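Local structure of virulence protein vsdE (5LQ6) at residues S12-I15 and I16-N20; N57-Q60 and M61-V65; E131-K134 and E135-R139; Q197-K200 and K201-S204. The protein acts as a cysteine hydrolase effector of Salmonella, probably with a papain-like fold, that suppresses host immune responses and contributes to bacterial virulence. The protein carries 4 engineered substitutions. One frame throughout, in Å; residues are numbered along the deposited sequence.

Contact 1: residues S12-I15 and I16-N20; sequences SQDI and ISRIN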
loop_
_atom_site.group_PDB
_atom_site.type_symbol
_atom_site.label_atom_id
_atom_site.label_comp_id
_atom_site.label_asym_id
_atom_site.label_seq_id
_atom_site.Cartn_x
_atom_site.Cartn_y
_atom_site.Cartn_z
ATOM N N SER A 12 -7.594 -3.269 -15.601
ATOM C CA SER A 12 -7.687 -4.592 -14.970
ATOM C C SER A 12 -7.468 -5.699 -16.006
ATOM O O SER A 12 -6.983 -6.758 -15.670
ATOM C CB SER A 12 -8.982 -4.776 -14.186
ATOM O OG SER A 12 -10.106 -4.643 -15.047
ATOM N N GLN A 13 -7.851 -5.449 -17.261
ATOM C CA GLN A 13 -7.570 -6.418 -18.307
ATOM C C GLN A 13 -6.091 -6.528 -18.599
ATOM O O GLN A 13 -5.627 -7.621 -18.930
ATOM C CB GLN A 13 -8.361 -6.148 -19.574
ATOM C CG GLN A 13 -8.027 -4.896 -20.342
ATOM C CD GLN A 13 -8.959 -4.718 -21.550
ATOM O OE1 GLN A 13 -10.075 -5.276 -21.588
ATOM N NE2 GLN A 13 -8.502 -3.948 -22.544
ATOM N N ASP A 14 -5.348 -5.424 -18.480
ATOM C CA ASP A 14 -3.866 -5.499 -18.545
ATOM C C ASP A 14 -3.232 -6.314 -17.428
ATOM O O ASP A 14 -2.235 -7.004 -17.631
ATOM C CB ASP A 14 -3.265 -4.095 -18.600
ATOM C CG ASP A 14 -3.523 -3.376 -19.937
ATOM O OD1 ASP A 14 -3.990 -4.001 -20.903
ATOM O OD2 ASP A 14 -3.243 -2.164 -20.014
ATOM N N ILE A 15 -3.812 -6.266 -16.236
ATOM C CA ILE A 15 -3.395 -7.150 -15.129
ATOM C C ILE A 15 -3.572 -8.618 -15.510
ATOM O O ILE A 15 -2.724 -9.471 -15.290
ATOM C CB ILE A 15 -4.160 -6.827 -13.805
ATOM C CG1 ILE A 15 -3.885 -5.371 -13.410
ATOM C CG2 ILE A 15 -3.836 -7.819 -12.728
ATOM C CD1 ILE A 15 -4.704 -4.919 -12.211
ATOM N N ILE A 16 -4.739 -8.906 -16.073
ATOM C CA ILE A 16 -5.062 -10.270 -16.477
ATOM C C ILE A 16 -4.095 -10.771 -17.541
ATOM O O ILE A 16 -3.600 -11.894 -17.428
ATOM C CB ILE A 16 -6.522 -10.307 -16.969
ATOM C CG1 ILE A 16 -7.442 -10.325 -15.718
ATOM C CG2 ILE A 16 -6.762 -11.536 -17.843
ATOM C CD1 ILE A 16 -8.872 -9.924 -16.032
ATOM N N SER A 17 -3.743 -9.921 -18.468
ATOM C CA SER A 17 -2.802 -10.319 -19.511
ATOM C C SER A 17 -1.423 -10.597 -18.905
ATOM O O SER A 17 -0.775 -11.587 -19.207
ATOM C CB SER A 17 -2.747 -9.337 -20.660
ATOM O OG SER A 17 -2.357 -8.054 -20.310
ATOM N N ARG A 18 -0.983 -9.707 -18.022
ATOM C CA ARG A 18 0.364 -9.901 -17.414
ATOM C C ARG A 18 0.460 -11.128 -16.557
ATOM O O ARG A 18 1.417 -11.885 -16.640
ATOM C CB ARG A 18 0.751 -8.644 -16.639
ATOM C CG ARG A 18 1.043 -7.438 -17.502
ATOM C CD ARG A 18 1.609 -6.250 -16.734
ATOM N NE ARG A 18 0.602 -5.673 -15.837
ATOM C CZ ARG A 18 -0.131 -4.611 -16.101
ATOM N NH1 ARG A 18 -0.023 -3.981 -17.254
ATOM N NH2 ARG A 18 -1.003 -4.155 -15.175
ATOM N N ILE A 19 -0.556 -11.348 -15.718
ATOM C CA ILE A 19 -0.542 -12.438 -14.776
ATOM C C ILE A 19 -0.598 -13.818 -15.454
ATOM O O ILE A 19 -0.092 -14.816 -14.947
ATOM C CB ILE A 19 -1.663 -12.191 -13.722
ATOM C CG1 ILE A 19 -1.275 -12.701 -12.366
ATOM C CG2 ILE A 19 -3.035 -12.669 -14.223
ATOM C CD1 ILE A 19 -2.326 -12.335 -11.341
ATOM N N ASN A 20 -1.176 -13.871 -16.658
ATOM C CA ASN A 20 -1.249 -15.121 -17.394
ATOM C C ASN A 20 -0.171 -15.300 -18.459
ATOM O O ASN A 20 -0.153 -16.291 -19.182
ATOM C CB ASN A 20 -2.628 -15.202 -18.091
ATOM C CG ASN A 20 -3.742 -15.466 -17.127
ATOM O OD1 ASN A 20 -3.728 -16.493 -16.520
ATOM N ND2 ASN A 20 -4.656 -14.524 -16.942
HETATM O O HOH W 1 -1.200 -1.306 -17.705
HETATM O O HOH W 2 -4.119 -6.416 -22.028
#
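Arg-18 folds its guanidinium back over the preceding turn, so that the flat group lies above the backbone of Asp-14 and Ile-15. It presents a face to that turn: Asp-14 O sits 3.5 Å from Arg-18 CZ, beneath the centre of the plane, and Ile-15 N lies nearer the rim on the same face. A bend at chi3 (-68°) turns the group back in this way. Arg-18 NH1 then comes within 3.5 Å of Asp-14 CB, while NH2 passes CG1 of Ile-15, whose side chain crosses that of the arginine at a slant. The Asp-14 carboxylate does not pair directly with Arg-18; one water, in the guanidinium plane, accepts from NH1 and donates to Asp-14 OD2. NE reaches instead to Ile-114 O on helix 108-116, a second hold on the rotation of the group.

All this takes place on helix 12-19, the first of the modelled chain, where main-chain bonds join residues four apart, from Ser-12 O with Ile-16 N to Ile-15 O with Ile-19 N. Asp-14 O serves two donors on one face of its carbonyl plane. Arg-18 N arrives at 3.0 Å from it, and Ser-17 OG, placed between its own backbone N and carbonyl carbon (chi1 60°), binds Asp-14 O at 2.9 Å. A second water donates to both Ser-17 OG and Asp-14 OD1, tying the two polar side chains together. Ile-15, beyond its touch with the arginine, and Ile-19 are buried against Leu-39 of strand 39-41 and Ile-114.

Contact 2: residues N57-Q60 and M61-V65; sequences NLKQ and MARYV
The amide hydrogen of Met-61 is given to Asn-57 O at 2.9 Å, a bond that lies in the carbonyl plane and is bent only moderately at the hydrogen. Like bonds run from Ala-62 N to Leu-58 O, from Arg-63 N to Lys-59 O and from Tyr-64 N to Gln-60 O, the i to i+4 pattern of an alpha-helix. On the outer side of the helix, Arg-63 meets two side chains of the previous turn. In the conformer of Gln-60 described here, one of two, Arg-63 NH1 donates to Gln-60 OE1 at 3.2 Å, on a lone pair of that oxygen, although the amide and guanidinium planes stand 67° apart. The bond is long and bent (139° at the hydrogen), so its hold is partial. A turn at chi2 (-29°) brings the glutamine amide round to the arginine. Lys-59 runs alongside in the same direction and places CD over the centre of one guanidinium face, 3.8 Å from Arg-63 CZ. Thus the aliphatic part of the lysine packs on the arginine; the like-charged ends, though near each other, do not touch.

Tyr-64 gives its hydroxyl a partner in Glu-42. Leu-58, Met-61 and Ala-62 turn inward. Leu-58 rests on Val-170 and Ile-172 of strand 163-172 and, with Ala-62, on Ile-184 of strand 180-184. Met-61 meets Leu-83 and Asn-86 of helix 76-89, and adjoining flanks of the helix thus meet the sheet and helix 76-89.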
loop_
_atom_site.group_PDB
_atom_site.type_symbol
_atom_site.label_atom_id
_atom_site.label_comp_id
_atom_site.label_asym_id
_atom_site.label_seq_id
_atom_site.Cartn_x
_atom_site.Cartn_y
_atom_site.Cartn_z
ATOM N N ASN A 57 -14.560 6.183 4.086
ATOM C CA ASN A 57 -14.293 5.567 2.787
ATOM C C ASN A 57 -13.077 4.665 2.871
ATOM O O ASN A 57 -13.088 3.522 2.383
ATOM C CB ASN A 57 -14.057 6.578 1.644
ATOM C CG ASN A 57 -15.265 7.422 1.258
ATOM O OD1 ASN A 57 -15.078 8.542 0.787
ATOM N ND2 ASN A 57 -16.461 6.881 1.385
ATOM N N LEU A 58 -12.001 5.207 3.427
ATOM C CA LEU A 58 -10.779 4.416 3.536
ATOM C C LEU A 58 -10.938 3.160 4.371
ATOM O O LEU A 58 -10.335 2.146 4.088
ATOM C CB LEU A 58 -9.616 5.262 4.110
ATOM C CG LEU A 58 -9.123 6.402 3.289
ATOM C CD1 LEU A 58 -8.028 7.085 4.135
ATOM C CD2 LEU A 58 -8.549 5.926 1.968
ATOM N N LYS A 59 -11.720 3.234 5.446
ATOM C CA LYS A 59 -11.970 2.053 6.228
ATOM C C LYS A 59 -12.637 0.992 5.375
ATOM O O LYS A 59 -12.271 -0.187 5.419
ATOM C CB LYS A 59 -12.888 2.380 7.430
ATOM C CG LYS A 59 -12.994 1.274 8.438
ATOM C CD LYS A 59 -13.995 1.608 9.541
ATOM C CE LYS A 59 -13.910 3.067 9.983
ATOM N NZ LYS A 59 -14.893 3.348 11.074
ATOM N N GLN A 60 -13.665 1.383 4.619
ATOM C CA GLN A 60 -14.363 0.405 3.808
ATOM C C GLN A 60 -13.453 -0.193 2.719
ATOM O O GLN A 60 -13.512 -1.372 2.445
ATOM C CB GLN A 60 -15.609 1.023 3.187
ATOM C CG GLN A 60 -16.614 1.707 4.134
ATOM C CD GLN A 60 -16.692 1.182 5.575
ATOM O OE1 GLN A 60 -16.849 -0.033 5.842
ATOM N NE2 GLN A 60 -16.599 2.107 6.524
ATOM N N MET A 61 -12.601 0.643 2.146
ATOM C CA MET A 61 -11.650 0.175 1.119
ATOM C C MET A 61 -10.627 -0.792 1.695
ATOM O O MET A 61 -10.273 -1.804 1.078
ATOM C CB MET A 61 -10.964 1.379 0.461
ATOM C CG MET A 61 -11.944 2.201 -0.335
ATOM S SD MET A 61 -11.255 3.524 -1.310
ATOM C CE MET A 61 -10.780 2.589 -2.783
ATOM N N ALA A 62 -10.146 -0.513 2.896
ATOM C CA ALA A 62 -9.196 -1.410 3.560
ATOM C C ALA A 62 -9.814 -2.736 3.928
ATOM O O ALA A 62 -9.193 -3.773 3.821
ATOM C CB ALA A 62 -8.612 -0.763 4.797
ATOM N N ARG A 63 -11.089 -2.702 4.359
ATOM C CA ARG A 63 -11.782 -3.961 4.622
ATOM C C ARG A 63 -11.976 -4.777 3.358
ATOM O O ARG A 63 -11.870 -5.988 3.411
ATOM C CB ARG A 63 -13.135 -3.699 5.278
ATOM C CG ARG A 63 -13.047 -3.221 6.713
ATOM C CD ARG A 63 -14.384 -2.732 7.207
ATOM N NE ARG A 63 -14.378 -2.538 8.663
ATOM C CZ ARG A 63 -15.352 -1.916 9.339
ATOM N NH1 ARG A 63 -16.413 -1.373 8.697
ATOM N NH2 ARG A 63 -15.266 -1.833 10.654
ATOM N N TYR A 64 -12.280 -4.113 2.251
ATOM C CA TYR A 64 -12.549 -4.770 0.966
ATOM C C TYR A 64 -11.374 -5.627 0.503
ATOM O O TYR A 64 -11.545 -6.769 0.067
ATOM C CB TYR A 64 -12.931 -3.784 -0.102
ATOM C CG TYR A 64 -13.216 -4.450 -1.418
ATOM C CD1 TYR A 64 -14.468 -5.017 -1.683
ATOM C CD2 TYR A 64 -12.247 -4.552 -2.407
ATOM C CE1 TYR A 64 -14.713 -5.650 -2.868
ATOM C CE2 TYR A 64 -12.501 -5.205 -3.607
ATOM C CZ TYR A 64 -13.749 -5.733 -3.842
ATOM O OH TYR A 64 -14.005 -6.366 -5.064
ATOM N N VAL A 65 -10.157 -5.081 0.584
ATOM C CA VAL A 65 -9.047 -5.816 0.018
ATOM C C VAL A 65 -8.684 -7.087 0.705
ATOM O O VAL A 65 -8.071 -7.979 0.096
ATOM C CB VAL A 65 -7.756 -4.949 -0.154
ATOM C CG1 VAL A 65 -7.989 -3.805 -1.112
ATOM C CG2 VAL A 65 -7.243 -4.425 1.163
#

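Contact 3: residues E131-K134 and E135-R139; sequences EVEK and EILNR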
loop_
_atom_site.group_PDB
_atom_site.type_symbol
_atom_site.label_atom_id
_atom_site.label_comp_id
_atom_site.label_asym_id
_atom_site.label_seq_id
_atom_site.Cartn_x
_atom_site.Cartn_y
_atom_site.Cartn_z
ATOM N N GLU A 131 9.118 10.854 9.922
ATOM C CA GLU A 131 9.675 11.424 8.701
ATOM C C GLU A 131 8.883 11.028 7.466
ATOM O O GLU A 131 8.756 11.821 6.522
ATOM C CB GLU A 131 11.112 11.030 8.631
ATOM C CG GLU A 131 11.904 11.838 9.660
ATOM C CD GLU A 131 13.321 11.370 9.829
ATOM O OE1 GLU A 131 13.488 10.401 10.581
ATOM O OE2 GLU A 131 14.258 12.013 9.244
ATOM N N VAL A 132 8.378 9.799 7.446
ATOM C CA VAL A 132 7.434 9.391 6.407
ATOM C C VAL A 132 6.236 10.335 6.372
ATOM O O VAL A 132 5.851 10.816 5.284
ATOM C CB VAL A 132 6.979 7.960 6.622
ATOM C CG1 VAL A 132 5.820 7.617 5.678
ATOM C CG2 VAL A 132 8.119 6.958 6.416
ATOM N N GLU A 133 5.645 10.608 7.529
ATOM C CA GLU A 133 4.487 11.522 7.559
ATOM C C GLU A 133 4.842 12.897 6.996
ATOM O O GLU A 133 4.120 13.455 6.204
ATOM C CB GLU A 133 3.951 11.637 8.996
ATOM C CG GLU A 133 2.776 12.566 9.146
ATOM C CD GLU A 133 2.429 12.869 10.594
ATOM O OE1 GLU A 133 3.342 13.206 11.376
ATOM O OE2 GLU A 133 1.246 12.741 10.956
ATOM N N LYS A 134 5.969 13.433 7.421
ATOM C CA LYS A 134 6.386 14.767 6.971
ATOM C C LYS A 134 6.619 14.789 5.476
ATOM O O LYS A 134 6.194 15.729 4.762
ATOM C CB LYS A 134 7.700 15.151 7.700
ATOM C CG LYS A 134 8.244 16.501 7.266
ATOM C CD LYS A 134 9.556 16.806 7.959
ATOM C CE LYS A 134 10.412 17.748 7.114
ATOM N NZ LYS A 134 11.558 18.332 7.878
ATOM N N GLU A 135 7.250 13.758 4.925
ATOM C CA GLU A 135 7.536 13.704 3.504
ATOM C C GLU A 135 6.245 13.651 2.695
ATOM O O GLU A 135 6.121 14.278 1.659
ATOM C CB GLU A 135 8.406 12.494 3.172
ATOM C CG GLU A 135 8.655 12.180 1.710
ATOM C CD GLU A 135 9.459 13.257 0.994
ATOM O OE1 GLU A 135 10.109 14.097 1.679
ATOM O OE2 GLU A 135 9.445 13.250 -0.272
ATOM N N ILE A 136 5.283 12.855 3.185
ATOM C CA ILE A 136 4.016 12.732 2.506
ATOM C C ILE A 136 3.285 14.072 2.559
ATOM O O ILE A 136 2.711 14.492 1.520
ATOM C CB ILE A 136 3.175 11.609 3.131
ATOM C CG1 ILE A 136 3.762 10.285 2.654
ATOM C CG2 ILE A 136 1.716 11.760 2.706
ATOM C CD1 ILE A 136 3.196 9.081 3.364
ATOM N N LEU A 137 3.265 14.714 3.732
ATOM C CA LEU A 137 2.615 16.055 3.792
ATOM C C LEU A 137 3.271 17.044 2.884
ATOM O O LEU A 137 2.597 17.899 2.293
ATOM C CB LEU A 137 2.520 16.547 5.202
ATOM C CG LEU A 137 1.550 15.798 6.102
ATOM C CD1 LEU A 137 1.779 16.165 7.574
ATOM C CD2 LEU A 137 0.096 15.960 5.637
ATOM N N ASN A 138 4.574 16.947 2.733
ATOM C CA ASN A 138 5.268 17.845 1.796
ATOM C C ASN A 138 4.913 17.573 0.351
ATOM O O ASN A 138 4.666 18.520 -0.448
ATOM C CB ASN A 138 6.762 17.787 2.011
ATOM C CG ASN A 138 7.512 18.871 1.227
ATOM O OD1 ASN A 138 7.263 20.060 1.403
ATOM N ND2 ASN A 138 8.366 18.456 0.332
ATOM N N ARG A 139 4.903 16.315 -0.044
ATOM C CA ARG A 139 4.490 15.968 -1.375
ATOM C C ARG A 139 3.044 16.434 -1.654
ATOM O O ARG A 139 2.722 16.926 -2.771
ATOM C CB ARG A 139 4.624 14.478 -1.678
ATOM C CG ARG A 139 6.041 13.962 -1.725
ATOM C CD ARG A 139 6.040 12.522 -2.190
ATOM N NE ARG A 139 7.283 11.814 -1.871
ATOM C CZ ARG A 139 7.643 10.649 -2.414
ATOM N NH1 ARG A 139 6.900 10.052 -3.352
ATOM N NH2 ARG A 139 8.780 10.095 -2.047
#
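Helix 129-143 packs along the four-stranded antiparallel sheet of this protein, and its middle turns show how apolar residues settle on a sheet while parts of charged side chains share the border. On the sheet side, Val-132 and Ile-136 lie side by side and point the same way, one turn apart, with Val-132 CG1 touching Ile-136 CD1 at 3.8 Å. Ile-136 CG1 also runs back past Val-132 O. The pair faces Ile-150 of strand 147-157, and Val-132 goes further to Phe-209 and Val-211 of strand 209-212. A neighbouring pair follows the same pattern less tightly: Glu-133 lays its CG alongside Leu-137 CD1 at 4.1 Å, and both residues reach Val-181 of strand 180-184.

The main chain supplies regular helical bonds, among them Leu-137 N to Glu-133 O at 2.9 Å, nearly straight at the hydrogen (169°). Elsewhere on the helix, Glu-135 bends at chi2 (65°) to bring its carboxylate to the next turn. There Arg-139 NE donates to Glu-135 OE2 at 3.0 Å, with the hydrogen angle at 165°. The carboxylate oxygen is met on its anti side, while Glu-135 lies at the edge of the guanidinium, in its plane. Arg-139 also touches Phe-148.

The methyl and methylene groups of Val-132, Ile-136 and Leu-137 thus join helix to sheet by apolar packing, with Glu-133 and Arg-139 adding contacts of their own to its strands, whereas the salt bridge joins opposite charges one turn apart and probably helps hold the Arg-139 side chain against its own helix.

Contact 4: residues Q197-K200 and K201-S204; sequences QEIK and KHFS
His-202 N donates to Ile-199 O at 3.0 Å. Phe-203 N reaches Lys-200 O at 3.1 Å, and the longest of the three bonds runs from Lys-201 N to Glu-198 O at 3.2 Å. In each case the donor stands well above the carbonyl plane, 51° to 61° out of it, instead of on a lone pair. These residues are three apart, where a regular alpha-helix would join residues four apart: the chain is leaving helix 196-200, and Lys-200 to Phe-203 form a type I beta turn that leads toward strand 209-212. The side chains of Lys-201, His-202 and Phe-203 lie back against the carbonyls of the last helical turn. Lys-201 CG, anti to the carbonyl carbon (chi1 -59°), passes Glu-198 O at 3.4 Å, and a bend at chi2 carries CD and CE along Gln-197 O. The imidazole of His-202 approaches the carbonyl oxygens of Ile-199 and Glu-198 obliquely, with a bound sodium ion about 3 Å from its side chain, and its ring meets that of Tyr-155. Phe-203 sets CD2 3.4 Å from Ile-199 O and CE2 beside Ile-199 CG1, a loose apolar touch at 4.4 Å. Toward the rest of the fold, Phe-203 packs edge-to-face with Phe-209, Ile-199 touches Ile-129 of helix 129-143, and Lys-200 NZ makes a salt bridge with Asp-130.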
loop_
_atom_site.group_PDB
_atom_site.type_symbol
_atom_site.label_atom_id
_atom_site.label_comp_id
_atom_site.label_asym_id
_atom_site.label_seq_id
_atom_site.Cartn_x
_atom_site.Cartn_y
_atom_site.Cartn_z
ATOM N N GLN A 197 0.802 7.386 16.607
ATOM C CA GLN A 197 1.273 6.844 17.902
ATOM C C GLN A 197 1.158 5.341 17.907
ATOM O O GLN A 197 2.057 4.614 18.365
ATOM C CB GLN A 197 0.481 7.500 19.042
ATOM C CG GLN A 197 0.704 6.948 20.447
ATOM C CD GLN A 197 0.036 7.831 21.517
ATOM O OE1 GLN A 197 -0.960 7.462 22.130
ATOM N NE2 GLN A 197 0.590 9.014 21.724
ATOM N N GLU A 198 0.042 4.800 17.403
ATOM C CA GLU A 198 -0.187 3.368 17.454
ATOM C C GLU A 198 0.779 2.664 16.529
ATOM O O GLU A 198 1.363 1.642 16.909
ATOM C CB GLU A 198 -1.642 3.059 17.039
ATOM C CG GLU A 198 -2.592 3.323 18.175
ATOM C CD GLU A 198 -4.023 3.435 17.770
ATOM O OE1 GLU A 198 -4.358 3.406 16.564
ATOM O OE2 GLU A 198 -4.869 3.550 18.664
ATOM N N ILE A 199 0.953 3.133 15.293
ATOM C CA ILE A 199 1.817 2.423 14.381
ATOM C C ILE A 199 3.287 2.481 14.817
ATOM O O ILE A 199 4.041 1.537 14.583
ATOM C CB ILE A 199 1.554 2.890 12.934
ATOM C CG1 ILE A 199 1.931 1.760 11.959
ATOM C CG2 ILE A 199 2.207 4.220 12.681
ATOM C CD1 ILE A 199 1.580 2.058 10.528
ATOM N N LYS A 200 3.674 3.550 15.465
ATOM C CA LYS A 200 5.043 3.697 16.006
ATOM C C LYS A 200 5.395 2.591 16.994
ATOM O O LYS A 200 6.593 2.256 17.128
ATOM C CB LYS A 200 5.235 5.045 16.703
ATOM C CG LYS A 200 5.373 6.216 15.771
ATOM C CD LYS A 200 5.720 7.527 16.455
ATOM C CE LYS A 200 7.187 7.520 16.871
ATOM N NZ LYS A 200 7.595 8.877 17.282
ATOM N N LYS A 201 4.408 2.006 17.666
ATOM C CA LYS A 201 4.624 0.871 18.578
ATOM C C LYS A 201 5.231 -0.312 17.894
ATOM O O LYS A 201 5.879 -1.121 18.540
ATOM C CB LYS A 201 3.311 0.418 19.244
ATOM C CG LYS A 201 2.608 1.481 20.069
ATOM C CD LYS A 201 3.465 2.118 21.112
ATOM C CE LYS A 201 2.633 3.080 21.980
ATOM N NZ LYS A 201 1.190 2.662 22.104
ATOM N N HIS A 202 5.063 -0.411 16.574
ATOM C CA HIS A 202 5.556 -1.548 15.819
ATOM C C HIS A 202 6.973 -1.329 15.294
ATOM O O HIS A 202 7.469 -2.196 14.559
ATOM C CB HIS A 202 4.631 -1.884 14.668
ATOM C CG HIS A 202 3.233 -2.100 15.087
ATOM N ND1 HIS A 202 2.898 -3.049 16.026
ATOM C CD2 HIS A 202 2.076 -1.520 14.688
ATOM C CE1 HIS A 202 1.594 -3.008 16.223
ATOM N NE2 HIS A 202 1.081 -2.109 15.410
ATOM N N PHE A 203 7.620 -0.241 15.693
ATOM C CA PHE A 203 9.029 -0.007 15.302
ATOM C C PHE A 203 9.916 0.307 16.496
ATOM O O PHE A 203 9.501 0.980 17.421
ATOM C CB PHE A 203 9.088 1.119 14.277
ATOM C CG PHE A 203 8.281 0.843 13.061
ATOM C CD1 PHE A 203 8.773 -0.007 12.067
ATOM C CD2 PHE A 203 7.046 1.412 12.915
ATOM C CE1 PHE A 203 8.035 -0.248 10.953
ATOM C CE2 PHE A 203 6.273 1.137 11.778
ATOM C CZ PHE A 203 6.766 0.279 10.838
ATOM N N SER A 204 11.151 -0.219 16.468
ATOM C CA SER A 204 12.276 0.366 17.248
ATOM C C SER A 204 13.092 1.283 16.327
ATOM O O SER A 204 12.711 1.542 15.162
ATOM C CB SER A 204 13.195 -0.721 17.798
ATOM O OG SER A 204 14.141 -1.097 16.804
#

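Overall arrangement
From the N terminus the four contacts follow in series, none nesting in or crossing another, and each closes only local turns of its own helix or helix end. Contact 1 sets the first helix against strand 39-41 and helix 108-116. Contact 2, its centre about 23 Å away, packs against both helix 76-89 and the four-stranded sheet. Contact 3 packs on strands of that same sheet, on the opposite side of the chain's centre from contact 1. Contact 4 follows nearby, its nearest atoms about 8 Å from contact 3, and helix 129-143 joins the two, since residues at its start meet 197-200. Contacts 2, 3 and 4 thus gather round one sheet.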